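Local structure of Alpha/beta fold hydrolase (Pseudomonas aeruginosa, 6I8W) at residues S29-T32 against V33-L37; G72-K75 against D76-L79. The protein is a membrane-bound phospholipase A with an alpha/beta-hydrolase fold that degrades membrane phospholipids and acts as a bacterial virulence factor. All coordinates share one frame; numbering follows the deposited sequence.

Interaction 1: S29-T32 against V33-L37. With BOG (octyl beta-D-glucopyranoside), chain D.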
loop_
_atom_site.group_PDB
_atom_site.type_symbol
_atom_site.label_atom_id
_atom_site.label_comp_id
_atom_site.label_asym_id
_atom_site.label_seq_id
_atom_site.Cartn_x
_atom_site.Cartn_y
_atom_site.Cartn_z
ATOM N N SER A 29 0.252 -15.064 13.596
ATOM C CA SER A 29 0.253 -16.374 12.942
ATOM C C SER A 29 -0.056 -16.226 11.457
ATOM O O SER A 29 0.623 -16.801 10.605
ATOM C CB SER A 29 -0.762 -17.312 13.600
ATOM O OG SER A 29 -0.404 -17.594 14.940
ATOM N N VAL A 30 -1.083 -15.448 11.141
ATOM C CA VAL A 30 -1.431 -15.221 9.743
ATOM C C VAL A 30 -0.298 -14.504 8.977
ATOM O O VAL A 30 -0.020 -14.830 7.818
ATOM C CB VAL A 30 -2.732 -14.440 9.627
ATOM C CG1 VAL A 30 -3.002 -14.106 8.170
ATOM C CG2 VAL A 30 -3.867 -15.291 10.175
ATOM N N ARG A 31 0.360 -13.542 9.625
ATOM C CA ARG A 31 1.515 -12.869 9.024
ATOM C C ARG A 31 2.623 -13.881 8.774
ATOM O O ARG A 31 3.260 -13.873 7.729
ATOM C CB ARG A 31 2.046 -11.738 9.926
ATOM C CG ARG A 31 1.268 -10.433 9.826
ATOM C CD ARG A 31 1.641 -9.449 10.946
ATOM N NE ARG A 31 1.070 -8.135 10.688
ATOM C CZ ARG A 31 1.100 -7.117 11.545
ATOM N NH1 ARG A 31 1.662 -7.255 12.737
ATOM N NH2 ARG A 31 0.573 -5.952 11.199
ATOM N N THR A 32 2.864 -14.740 9.756
ATOM C CA THR A 32 3.885 -15.764 9.631
ATOM C C THR A 32 3.593 -16.648 8.421
ATOM O O THR A 32 4.491 -16.948 7.626
ATOM C CB THR A 32 3.972 -16.611 10.918
ATOM O OG1 THR A 32 4.396 -15.773 11.993
ATOM C CG2 THR A 32 4.945 -17.775 10.761
ATOM N N VAL A 33 2.330 -17.026 8.245
ATOM C CA VAL A 33 1.981 -17.875 7.107
ATOM C C VAL A 33 2.151 -17.161 5.769
ATOM O O VAL A 33 2.850 -17.642 4.869
ATOM C CB VAL A 33 0.517 -18.379 7.206
ATOM C CG1 VAL A 33 0.082 -19.086 5.901
ATOM C CG2 VAL A 33 0.362 -19.311 8.381
ATOM N N GLU A 34 1.526 -15.993 5.643
ATOM C CA GLU A 34 1.512 -15.302 4.368
ATOM C C GLU A 34 2.902 -14.770 3.997
ATOM O O GLU A 34 3.293 -14.834 2.839
ATOM C CB GLU A 34 0.466 -14.180 4.390
ATOM C CG GLU A 34 -0.995 -14.719 4.496
ATOM C CD GLU A 34 -1.526 -15.387 3.216
ATOM O OE1 GLU A 34 -1.068 -15.042 2.102
ATOM O OE2 GLU A 34 -2.443 -16.230 3.320
ATOM N N ARG A 35 3.644 -14.230 4.964
ATOM C CA ARG A 35 5.016 -13.792 4.684
ATOM C C ARG A 35 5.905 -14.997 4.331
ATOM O O ARG A 35 6.735 -14.928 3.424
ATOM C CB ARG A 35 5.604 -13.017 5.875
ATOM C CG ARG A 35 4.878 -11.690 6.151
ATOM C CD ARG A 35 5.342 -11.051 7.460
ATOM N NE ARG A 35 4.662 -9.784 7.711
ATOM C CZ ARG A 35 4.928 -8.990 8.738
ATOM N NH1 ARG A 35 5.874 -9.329 9.606
ATOM N NH2 ARG A 35 4.264 -7.845 8.877
ATOM N N GLY A 36 5.746 -16.092 5.067
ATOM C CA GLY A 36 6.551 -17.280 4.835
ATOM C C GLY A 36 6.302 -17.851 3.439
ATOM O O GLY A 36 7.242 -18.236 2.732
ATOM N N LEU A 37 5.038 -17.900 3.033
ATOM C CA LEU A 37 4.713 -18.388 1.689
ATOM C C LEU A 37 5.299 -17.484 0.602
ATOM O O LEU A 37 5.636 -17.947 -0.473
ATOM C CB LEU A 37 3.203 -18.520 1.503
ATOM C CG LEU A 37 2.518 -19.674 2.248
ATOM C CD1 LEU A 37 1.011 -19.497 2.152
ATOM C CD2 LEU A 37 2.935 -21.047 1.670
HETATM C C1 BOG D . -6.752 -16.423 5.479
HETATM O O1 BOG D . -6.595 -15.091 4.988
HETATM C C2 BOG D . -7.759 -17.130 4.561
HETATM O O2 BOG D . -9.073 -16.775 4.985
HETATM C C3 BOG D . -7.636 -18.652 4.526
HETATM O O3 BOG D . -8.467 -19.227 3.506
HETATM C C4 BOG D . -6.180 -18.992 4.272
HETATM O O4 BOG D . -6.006 -20.411 4.091
HETATM C C5 BOG D . -5.422 -18.466 5.489
HETATM O O5 BOG D . -5.455 -17.030 5.518
HETATM C C6 BOG D . -3.982 -18.975 5.564
HETATM O O6 BOG D . -3.054 -17.994 5.096
HETATM C "C1'" BOG D . -5.744 -14.283 5.794
HETATM C "C2'" BOG D . -5.368 -13.036 5.006
HETATM C "C3'" BOG D . -6.509 -12.662 4.076
HETATM C "C4'" BOG D . -6.316 -11.290 3.457
HETATM C "C5'" BOG D . -7.671 -10.602 3.361
HETATM C "C6'" BOG D . -7.605 -9.375 2.465
HETATM C "C7'" BOG D . -8.741 -8.417 2.796
HETATM C "C8'" BOG D . -10.073 -9.125 2.711
#
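Ser29 O accepts the amide of Val33, with Val33 N 2.9 Å from it. Val33 CG2 comes within 3.4 Å of this same oxygen, Ser29 O.

Val30 O takes the amide of Glu34 in a nearly straight bond, with an N-H...O angle of 173°. Beyond the backbone, Val30 CG1 lies alongside Glu34 CG at 4.2 Å. The detergent octyl glucoside sits beside both residues. Its C1' is 3.6 Å from Val30 CG1, where the alkyl chain begins. Its O6 donates to Glu34 OE2 over 2.6 Å. Glu34 is bent at its second torsion (chi2 -72°), which turns its carboxylate out of line with the first part of the chain. The other oxygen, OE1, forms a salt bridge with Arg80.

All of this lies near the C-terminal end of helix 3-38, the long N-terminal helix that runs up against the alpha/beta-hydrolase domain. The i to i+4 bonding continues at Arg31, whose O is 2.8 Å from Arg35 N. The two arginine side chains are extended and run side by side in the same direction. Their guanidinium planes are only 18° apart. Arg31 CD lies over one face of the Arg35 group, near its rim, and is 3.7 Å from Arg35 NH2. Asp76 receives the NE of both arginines, so these like charges are gathered round one carboxylate. Arg35 NH1 has a second acid partner in Glu42.

Thr32 closes the run. Its O is 3.0 Å from Gly36 N, in a more bent hydrogen bond than that of Val30, and its OG1 bonds back to Ala28 O.

Interaction 2: G72-K75 against D76-L79. With MYR (myristic acid), chain C.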
loop_
_atom_site.group_PDB
_atom_site.type_symbol
_atom_site.label_atom_id
_atom_site.label_comp_id
_atom_site.label_asym_id
_atom_site.label_seq_id
_atom_site.Cartn_x
_atom_site.Cartn_y
_atom_site.Cartn_z
ATOM N N GLY A 72 -3.667 4.298 4.547
ATOM C CA GLY A 72 -4.274 3.466 5.567
ATOM C C GLY A 72 -3.844 2.014 5.504
ATOM O O GLY A 72 -4.219 1.232 6.378
ATOM N N ALA A 73 -3.060 1.659 4.484
ATOM C CA ALA A 73 -2.596 0.282 4.295
ATOM C C ALA A 73 -1.201 0.066 4.891
ATOM O O ALA A 73 -0.704 0.893 5.653
ATOM C CB ALA A 73 -2.596 -0.086 2.765
ATOM N N ASP A 74 -0.565 -1.048 4.543
ATOM C CA ASP A 74 0.786 -1.331 5.019
ATOM C C ASP A 74 1.454 -2.356 4.104
ATOM O O ASP A 74 0.874 -2.781 3.103
ATOM C CB ASP A 74 0.791 -1.822 6.483
ATOM C CG ASP A 74 -0.050 -3.089 6.702
ATOM O OD1 ASP A 74 -0.014 -4.012 5.870
ATOM O OD2 ASP A 74 -0.731 -3.173 7.736
ATOM N N LYS A 75 2.669 -2.749 4.464
ATOM C CA LYS A 75 3.476 -3.624 3.616
ATOM C C LYS A 75 2.832 -4.999 3.421
ATOM O O LYS A 75 3.113 -5.682 2.427
ATOM C CB LYS A 75 4.886 -3.773 4.204
ATOM C CG LYS A 75 4.934 -4.394 5.588
ATOM C CD LYS A 75 6.281 -4.107 6.255
ATOM C CE LYS A 75 6.383 -4.746 7.629
ATOM N NZ LYS A 75 5.312 -4.276 8.549
ATOM N N ASP A 76 1.975 -5.421 4.350
ATOM C CA ASP A 76 1.334 -6.743 4.194
ATOM C C ASP A 76 0.285 -6.771 3.068
ATOM O O ASP A 76 -0.174 -7.849 2.693
ATOM C CB ASP A 76 0.679 -7.198 5.503
ATOM C CG ASP A 76 1.699 -7.647 6.545
ATOM O OD1 ASP A 76 2.690 -8.310 6.179
ATOM O OD2 ASP A 76 1.499 -7.364 7.741
ATOM N N ASN A 77 -0.090 -5.610 2.518
ATOM C CA ASN A 77 -0.910 -5.578 1.294
ATOM C C ASN A 77 -0.278 -6.345 0.124
ATOM O O ASN A 77 -0.972 -6.769 -0.799
ATOM C CB ASN A 77 -1.148 -4.143 0.824
ATOM C CG ASN A 77 -2.454 -3.545 1.327
ATOM O OD1 ASN A 77 -3.059 -2.726 0.638
ATOM N ND2 ASN A 77 -2.898 -3.952 2.509
ATOM N N TRP A 78 1.039 -6.493 0.163
ATOM C CA TRP A 78 1.792 -7.010 -0.980
ATOM C C TRP A 78 2.143 -8.492 -0.947
ATOM O O TRP A 78 2.765 -8.974 -1.892
ATOM C CB TRP A 78 3.105 -6.221 -1.122
ATOM C CG TRP A 78 2.894 -4.749 -1.414
ATOM C CD1 TRP A 78 3.028 -3.690 -0.540
ATOM C CD2 TRP A 78 2.511 -4.193 -2.672
ATOM N NE1 TRP A 78 2.739 -2.500 -1.202
ATOM C CE2 TRP A 78 2.426 -2.794 -2.510
ATOM C CE3 TRP A 78 2.250 -4.749 -3.939
ATOM C CZ2 TRP A 78 2.091 -1.943 -3.568
ATOM C CZ3 TRP A 78 1.907 -3.915 -4.968
ATOM C CH2 TRP A 78 1.834 -2.521 -4.785
ATOM N N LEU A 79 1.762 -9.215 0.109
ATOM C CA LEU A 79 2.317 -10.567 0.329
ATOM C C LEU A 79 2.037 -11.558 -0.796
ATOM O O LEU A 79 2.939 -12.248 -1.270
ATOM C CB LEU A 79 1.787 -11.160 1.645
ATOM C CG LEU A 79 2.009 -10.239 2.855
ATOM C CD1 LEU A 79 1.615 -10.928 4.159
ATOM C CD2 LEU A 79 3.449 -9.780 2.893
HETATM C C1 MYR C . -6.097 1.370 0.140
HETATM O O1 MYR C . -5.050 1.208 -0.530
HETATM O O2 MYR C . -6.724 2.454 0.151
HETATM C C2 MYR C . -6.674 0.188 0.895
HETATM C C3 MYR C . -5.771 -1.033 0.727
HETATM C C4 MYR C . -6.467 -2.315 1.174
HETATM C C5 MYR C . -6.702 -2.343 2.677
HETATM C C6 MYR C . -7.172 -3.729 3.098
HETATM C C7 MYR C . -6.186 -4.398 4.051
HETATM C C8 MYR C . -6.021 -5.878 3.713
HETATM C C9 MYR C . -5.931 -6.750 4.965
HETATM C C10 MYR C . -4.516 -7.277 5.161
HETATM C C11 MYR C . -4.459 -8.395 6.196
HETATM C C12 MYR C . -3.023 -8.621 6.657
HETATM C C13 MYR C . -2.805 -10.071 7.060
HETATM C C14 MYR C . -1.460 -10.554 6.565
HETATM O O HOH W 1 -2.254 -5.155 4.970
HETATM O O HOH W 2 -0.701 -5.930 8.702
HETATM O O HOH W 3 2.440 -4.875 8.161
#
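Asp74 OD1 is gripped by two donors. Asp76 N lies 2.9 Å from OD1, and water 1 donates to OD1 from 2.7 Å. The first bond closes an Asx turn that leads into a 3-10 segment, in the loop between strand 64-68 and helix 79-82 of the alpha/beta-hydrolase fold. In this family the loop after this strand commonly contributes to the oxyanion hole.

CG of Asp74 sits between the backbone N and the carbonyl carbon (chi1 58°), which brings OD1 round to the amide two residues on. The amide meets OD1 on the anti side, 29° out of the carboxylate plane. The backbone adds two i to i+3 bonds. Asn77 N is 3.0 Å from Asp74 O, and Trp78 N is 3.2 Å from Lys75 O. Lys75 O also lies at the edge of the Trp78 ring, near its plane.

The carboxylates of Asp74 and Asp76 are almost perpendicular, at 89°. Water 2 donates to Asp74 OD2 and to Asp76 OD2, and so joins the two acids. Water 3 also donates to Asp76 OD2 and accepts from Lys75 NZ, whose salt bridge is to Asp95. Arg31 and Arg35 probably stabilise the negative charge of Asp76.

Asn77 ND2 donates to water 1 over 2.8 Å, which ties its amide to Asp74. Asn77 OD1 is 3.4 Å from Ala73 CB and 3.2 Å from C3 of the bound myristic acid.

Interaction 1 and interaction 2 touch directly, although their centres are about 13 Å apart. Asp76 joins them. Its OD1 is 2.9 Å from Arg35 NE, and its OD2 is 3.1 Å from Arg31 NE. The N-terminal helix is thus salt-bridged to the loop after strand 64-68. Leu79 CD1 adds apolar packing, 3.5 Å from Glu34 CB. The same methyl is 3.9 Å from C14, the tail end of the myristic acid. The fatty acid extends from there past Asn77 and Ala73. Ala73 lies near, without touching, the probable Ser137-His286-Asp258 triad. The detergent lies against Val30 and Glu34 of the helix, and the side chain of Val30 comes within about 4 Å of the fatty acid.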